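Local coordinates for protein cytosol aminopeptidase (PDB 3KZW) that probably removes N-terminal amino acids, preferentially leucine, from peptides as a metal-dependent leucyl aminopeptidase of the cytosol aminopeptidase family, at residues L250-V264 with G331-M345. Numbering follows the deposited sequence.
Sequences LQAVGKGSKHKPRLV and GVLACAENMINEASM. With PO4 (phosphate ion), chain T.
Ser257 and Glu337 meet just beyond an antiparallel strand pairing inside the mixed sheet of the catalytic domain. Ser257 OG donates to Glu337 OE2 at 2.6 Å, from above the carboxylate plane, while accepting from His259 N in an ST turn. Glu337, its CG anti to the backbone N (chi1 -158°) and its chain extended, brings Glu337 OE2 to the CD2 edge of the His259 ring, in the ring plane, while the carboxylate plane stands 85° from it. Ala336 CB is the shared apolar partner of Leu250 CD1, Val253 CG1 and Pro261 CB. Val253 and Met345 run alongside each other, heading in one direction, Val253 CG2 3.9 Å from Met345 CE. On the strands, Val264 and Leu333 put their side chains on one face, CB to CB 4.0 Å, against helix 216-226; on the other, Leu263 lies slantwise over Val332, Leu263 CD1 3.9 Å from Val332 CG1. Arg262 N donates to Cys335 O at 2.8 Å, and Cys335 N returns the bond to Arg262 O. Where the loop after helix 248-254 meets residues 339-345, Gly256 CA packs 3.6 Å from Ser344 CB. Residues 340-342 reach the subunit interface, where Glu342 N and its counterparts in two neighbouring subunits hydrogen-bond a phosphate ion, probably from the crystallisation liquor. Three waters tie the two backbones together; one receives the N-H of Glu337 and donates to the carbonyls of Gly254 and His259.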
loop_
_atom_site.group_PDB
_atom_site.type_symbol
_atom_site.label_atom_id
_atom_site.label_comp_id
_atom_site.label_asym_id
_atom_site.label_seq_id
_atom_site.Cartn_x
_atom_site.Cartn_y
_atom_site.Cartn_z
ATOM N N LEU A 250 -2.628 -5.301 32.568
ATOM C CA LEU A 250 -1.421 -4.484 32.700
ATOM C C LEU A 250 -0.161 -5.342 32.577
ATOM O O LEU A 250 0.834 -4.913 31.988
ATOM C CB LEU A 250 -1.431 -3.706 34.024
ATOM C CG LEU A 250 -0.242 -2.811 34.404
ATOM C CD1 LEU A 250 0.089 -1.782 33.323
ATOM C CD2 LEU A 250 -0.509 -2.121 35.729
ATOM N N GLN A 251 -0.218 -6.553 33.134
ATOM C CA GLN A 251 0.859 -7.538 33.010
ATOM C C GLN A 251 1.069 -7.925 31.548
ATOM O O GLN A 251 2.198 -7.925 31.057
ATOM C CB GLN A 251 0.547 -8.782 33.845
ATOM C CG GLN A 251 1.538 -9.925 33.660
ATOM C CD GLN A 251 1.015 -11.255 34.166
ATOM O OE1 GLN A 251 -0.192 -11.459 34.291
ATOM N NE2 GLN A 251 1.926 -12.172 34.454
ATOM N N ALA A 252 -0.031 -8.239 30.866
ATOM C CA ALA A 252 -0.012 -8.659 29.466
ATOM C C ALA A 252 0.634 -7.631 28.537
ATOM O O ALA A 252 1.415 -7.993 27.661
ATOM C CB ALA A 252 -1.426 -8.977 28.999
ATOM N N VAL A 253 0.306 -6.358 28.744
ATOM C CA VAL A 253 0.805 -5.270 27.909
ATOM C C VAL A 253 2.298 -5.022 28.125
ATOM O O VAL A 253 3.039 -4.802 27.164
ATOM C CB VAL A 253 -0.006 -3.969 28.143
ATOM C CG1 VAL A 253 0.610 -2.788 27.399
ATOM C CG2 VAL A 253 -1.451 -4.159 27.705
ATOM N N GLY A 254 2.738 -5.082 29.379
ATOM C CA GLY A 254 4.095 -4.675 29.736
ATOM C C GLY A 254 5.155 -5.753 29.837
ATOM O O GLY A 254 6.333 -5.434 30.021
ATOM N N LYS A 255 4.750 -7.020 29.711
ATOM C CA LYS A 255 5.663 -8.159 29.914
ATOM C C LYS A 255 6.736 -8.308 28.831
ATOM O O LYS A 255 7.771 -8.938 29.057
ATOM C CB LYS A 255 4.892 -9.477 30.091
ATOM C CG LYS A 255 4.061 -9.901 28.894
ATOM C CD LYS A 255 3.403 -11.247 29.124
ATOM C CE LYS A 255 2.499 -11.617 27.956
ATOM N NZ LYS A 255 1.914 -12.982 28.092
ATOM N N GLY A 256 6.486 -7.718 27.665
ATOM C CA GLY A 256 7.405 -7.817 26.530
ATOM C C GLY A 256 8.620 -6.911 26.602
ATOM O O GLY A 256 9.521 -7.010 25.768
ATOM N N SER A 257 8.644 -6.026 27.594
ATOM C CA SER A 257 9.743 -5.087 27.778
ATOM C C SER A 257 10.689 -5.558 28.875
ATOM O O SER A 257 10.294 -6.314 29.763
ATOM C CB SER A 257 9.197 -3.704 28.131
ATOM O OG SER A 257 10.245 -2.819 28.481
ATOM N N LYS A 258 11.940 -5.106 28.803
ATOM C CA LYS A 258 12.910 -5.330 29.873
ATOM C C LYS A 258 12.472 -4.557 31.111
ATOM O O LYS A 258 12.637 -5.028 32.240
ATOM C CB LYS A 258 14.313 -4.888 29.443
ATOM C CG LYS A 258 15.415 -5.230 30.446
ATOM C CD LYS A 258 16.807 -5.120 29.824
ATOM C CE LYS A 258 17.385 -3.713 29.952
ATOM N NZ LYS A 258 17.988 -3.482 31.298
ATOM N N HIS A 259 11.907 -3.374 30.881
ATOM C CA HIS A 259 11.410 -2.518 31.946
ATOM C C HIS A 259 9.939 -2.835 32.203
ATOM O O HIS A 259 9.052 -2.374 31.476
ATOM C CB HIS A 259 11.608 -1.047 31.579
ATOM C CG HIS A 259 12.926 -0.763 30.930
ATOM N ND1 HIS A 259 14.114 -0.757 31.627
ATOM C CD2 HIS A 259 13.244 -0.482 29.644
ATOM C CE1 HIS A 259 15.107 -0.482 30.801
ATOM N NE2 HIS A 259 14.607 -0.308 29.591
ATOM N N LYS A 260 9.701 -3.633 33.241
ATOM C CA LYS A 260 8.371 -4.147 33.574
ATOM C C LYS A 260 7.404 -3.057 34.055
ATOM O O LYS A 260 7.846 -2.021 34.559
ATOM C CB LYS A 260 8.483 -5.260 34.623
ATOM C CG LYS A 260 9.433 -6.396 34.253
ATOM C CD LYS A 260 8.961 -7.179 33.033
ATOM C CE LYS A 260 10.039 -8.137 32.563
ATOM N NZ LYS A 260 9.730 -8.694 31.224
ATOM N N PRO A 261 6.080 -3.293 33.904
ATOM C CA PRO A 261 5.048 -2.310 34.246
ATOM C C PRO A 261 4.993 -1.922 35.728
ATOM O O PRO A 261 5.531 -2.630 36.583
ATOM C CB PRO A 261 3.744 -3.008 33.835
ATOM C CG PRO A 261 4.069 -4.449 33.811
ATOM C CD PRO A 261 5.481 -4.516 33.336
ATOM N N ARG A 262 4.349 -0.790 36.005
ATOM C CA ARG A 262 4.143 -0.297 37.364
ATOM C C ARG A 262 2.731 0.260 37.488
ATOM O O ARG A 262 2.153 0.731 36.500
ATOM C CB ARG A 262 5.149 0.811 37.705
ATOM C CG ARG A 262 6.615 0.391 37.748
ATOM C CD ARG A 262 6.933 -0.425 38.987
ATOM N NE ARG A 262 8.368 -0.653 39.136
ATOM C CZ ARG A 262 9.034 -1.671 38.596
ATOM N NH1 ARG A 262 8.407 -2.573 37.855
ATOM N NH2 ARG A 262 10.336 -1.785 38.796
ATOM N N LEU A 263 2.174 0.194 38.697
ATOM C CA LEU A 263 0.938 0.909 39.006
ATOM C C LEU A 263 1.211 1.939 40.091
ATOM O O LEU A 263 1.684 1.598 41.176
ATOM C CB LEU A 263 -0.178 -0.043 39.445
ATOM C CG LEU A 263 -1.560 0.612 39.559
ATOM C CD1 LEU A 263 -2.330 0.501 38.253
ATOM C CD2 LEU A 263 -2.354 -0.001 40.689
ATOM N N VAL A 264 0.914 3.199 39.783
ATOM C CA VAL A 264 1.164 4.303 40.704
ATOM C C VAL A 264 -0.154 4.846 41.251
ATOM O O VAL A 264 -1.031 5.254 40.486
ATOM C CB VAL A 264 1.977 5.440 40.031
ATOM C CG1 VAL A 264 2.323 6.530 41.036
ATOM C CG2 VAL A 264 3.244 4.889 39.398
ATOM N N GLY A 331 -5.444 9.352 42.337
ATOM C CA GLY A 331 -4.906 9.227 40.991
ATOM C C GLY A 331 -4.331 7.846 40.771
ATOM O O GLY A 331 -3.537 7.368 41.582
ATOM N N VAL A 332 -4.742 7.201 39.682
ATOM C CA VAL A 332 -4.245 5.870 39.336
ATOM C C VAL A 332 -3.567 5.916 37.973
ATOM O O VAL A 332 -4.177 6.316 36.978
ATOM C CB VAL A 332 -5.372 4.802 39.337
ATOM C CG1 VAL A 332 -4.801 3.411 39.066
ATOM C CG2 VAL A 332 -6.136 4.817 40.660
ATOM N N LEU A 333 -2.300 5.510 37.940
ATOM C CA LEU A 333 -1.520 5.501 36.707
ATOM C C LEU A 333 -1.099 4.085 36.344
ATOM O O LEU A 333 -0.438 3.403 37.130
ATOM C CB LEU A 333 -0.292 6.409 36.833
ATOM C CG LEU A 333 -0.479 7.809 37.426
ATOM C CD1 LEU A 333 0.866 8.490 37.566
ATOM C CD2 LEU A 333 -1.426 8.663 36.592
ATOM N N ALA A 334 -1.503 3.646 35.155
ATOM C CA ALA A 334 -1.101 2.348 34.627
ATOM C C ALA A 334 0.077 2.542 33.688
ATOM O O ALA A 334 -0.091 3.014 32.562
ATOM C CB ALA A 334 -2.260 1.680 33.909
ATOM N N CYS A 335 1.269 2.182 34.162
ATOM C CA CYS A 335 2.506 2.412 33.416
ATOM C C CYS A 335 3.083 1.121 32.860
ATOM O O CYS A 335 3.234 0.147 33.590
ATOM C CB CYS A 335 3.541 3.101 34.304
ATOM S SG CYS A 335 2.925 4.579 35.133
ATOM N N ALA A 336 3.401 1.127 31.566
ATOM C CA ALA A 336 3.964 -0.031 30.872
ATOM C C ALA A 336 4.675 0.406 29.598
ATOM O O ALA A 336 4.507 1.538 29.142
ATOM C CB ALA A 336 2.875 -1.046 30.544
ATOM N N GLU A 337 5.470 -0.500 29.032
ATOM C CA GLU A 337 6.148 -0.267 27.762
ATOM C C GLU A 337 5.758 -1.380 26.787
ATOM O O GLU A 337 6.049 -2.553 27.026
ATOM C CB GLU A 337 7.665 -0.223 27.972
ATOM C CG GLU A 337 8.441 0.502 26.885
ATOM C CD GLU A 337 9.948 0.465 27.105
ATOM O OE1 GLU A 337 10.549 1.541 27.316
ATOM O OE2 GLU A 337 10.536 -0.636 27.068
ATOM N N ASN A 338 5.086 -1.006 25.700
ATOM C CA ASN A 338 4.568 -1.970 24.724
ATOM C C ASN A 338 5.629 -2.394 23.710
ATOM O O ASN A 338 5.851 -1.706 22.715
ATOM C CB ASN A 338 3.336 -1.391 24.010
ATOM C CG ASN A 338 2.514 -2.450 23.281
ATOM O OD1 ASN A 338 2.740 -3.650 23.429
ATOM N ND2 ASN A 338 1.550 -2.000 22.494
ATOM N N MET A 339 6.268 -3.535 23.966
ATOM C CA MET A 339 7.432 -3.986 23.192
ATOM C C MET A 339 7.266 -5.397 22.623
ATOM O O MET A 339 6.370 -6.139 23.027
ATOM C CB MET A 339 8.692 -3.933 24.060
ATOM C CG MET A 339 9.096 -2.545 24.549
ATOM S SD MET A 339 10.174 -1.650 23.415
ATOM C CE MET A 339 8.975 -0.813 22.395
ATOM N N ILE A 340 8.142 -5.759 21.685
ATOM C CA ILE A 340 8.156 -7.090 21.076
ATOM C C ILE A 340 9.314 -7.916 21.635
ATOM O O ILE A 340 10.457 -7.452 21.661
ATOM C CB ILE A 340 8.311 -7.015 19.530
ATOM C CG1 ILE A 340 7.185 -6.197 18.900
ATOM C CG2 ILE A 340 8.357 -8.416 18.915
ATOM C CD1 ILE A 340 7.440 -5.805 17.461
ATOM N N ASN A 341 9.009 -9.133 22.082
ATOM C CA ASN A 341 10.039 -10.109 22.447
ATOM C C ASN A 341 9.522 -11.548 22.365
ATOM O O ASN A 341 8.419 -11.786 21.870
ATOM C CB ASN A 341 10.665 -9.789 23.821
ATOM C CG ASN A 341 9.849 -10.318 24.993
ATOM O OD1 ASN A 341 8.635 -10.496 24.905
ATOM N ND2 ASN A 341 10.526 -10.570 26.103
ATOM N N GLU A 342 10.322 -12.494 22.855
ATOM C CA GLU A 342 10.007 -13.926 22.795
ATOM C C GLU A 342 8.696 -14.326 23.479
ATOM O O GLU A 342 8.143 -15.386 23.180
ATOM C CB GLU A 342 11.166 -14.758 23.366
ATOM C CG GLU A 342 11.427 -14.561 24.858
ATOM C CD GLU A 342 12.554 -15.431 25.388
ATOM O OE1 GLU A 342 12.553 -15.726 26.602
ATOM O OE2 GLU A 342 13.442 -15.825 24.601
ATOM N N ALA A 343 8.205 -13.484 24.387
ATOM C CA ALA A 343 7.036 -13.831 25.193
ATOM C C ALA A 343 6.012 -12.699 25.347
ATOM O O ALA A 343 5.167 -12.747 26.245
ATOM C CB ALA A 343 7.477 -14.359 26.561
ATOM N N SER A 344 6.075 -11.699 24.470
ATOM C CA SER A 344 5.129 -10.574 24.517
ATOM C C SER A 344 3.741 -10.979 24.016
ATOM O O SER A 344 3.581 -12.036 23.393
ATOM C CB SER A 344 5.663 -9.369 23.736
ATOM O OG SER A 344 6.007 -9.724 22.414
ATOM N N MET A 345 2.740 -10.143 24.297
ATOM C CA MET A 345 1.356 -10.443 23.919
ATOM C C MET A 345 1.154 -10.508 22.403
ATOM O O MET A 345 1.829 -9.809 21.644
ATOM C CB MET A 345 0.366 -9.465 24.575
ATOM C CG MET A 345 0.496 -8.007 24.155
ATOM S SD MET A 345 -0.885 -7.006 24.758
ATOM C CE MET A 345 -0.433 -5.385 24.151
HETATM P P PO4 T . 14.312 -11.343 24.037
HETATM O O1 PO4 T . 14.014 -9.911 24.387
HETATM O O2 PO4 T . 14.952 -12.035 25.215
HETATM O O3 PO4 T . 13.025 -12.029 23.669
HETATM O O4 PO4 T . 15.235 -11.381 22.850
HETATM O O HOH W 1 3.751 -7.706 25.862
HETATM O O HOH W 2 5.702 -4.950 26.460
HETATM O O HOH W 3 6.372 -2.610 30.663
#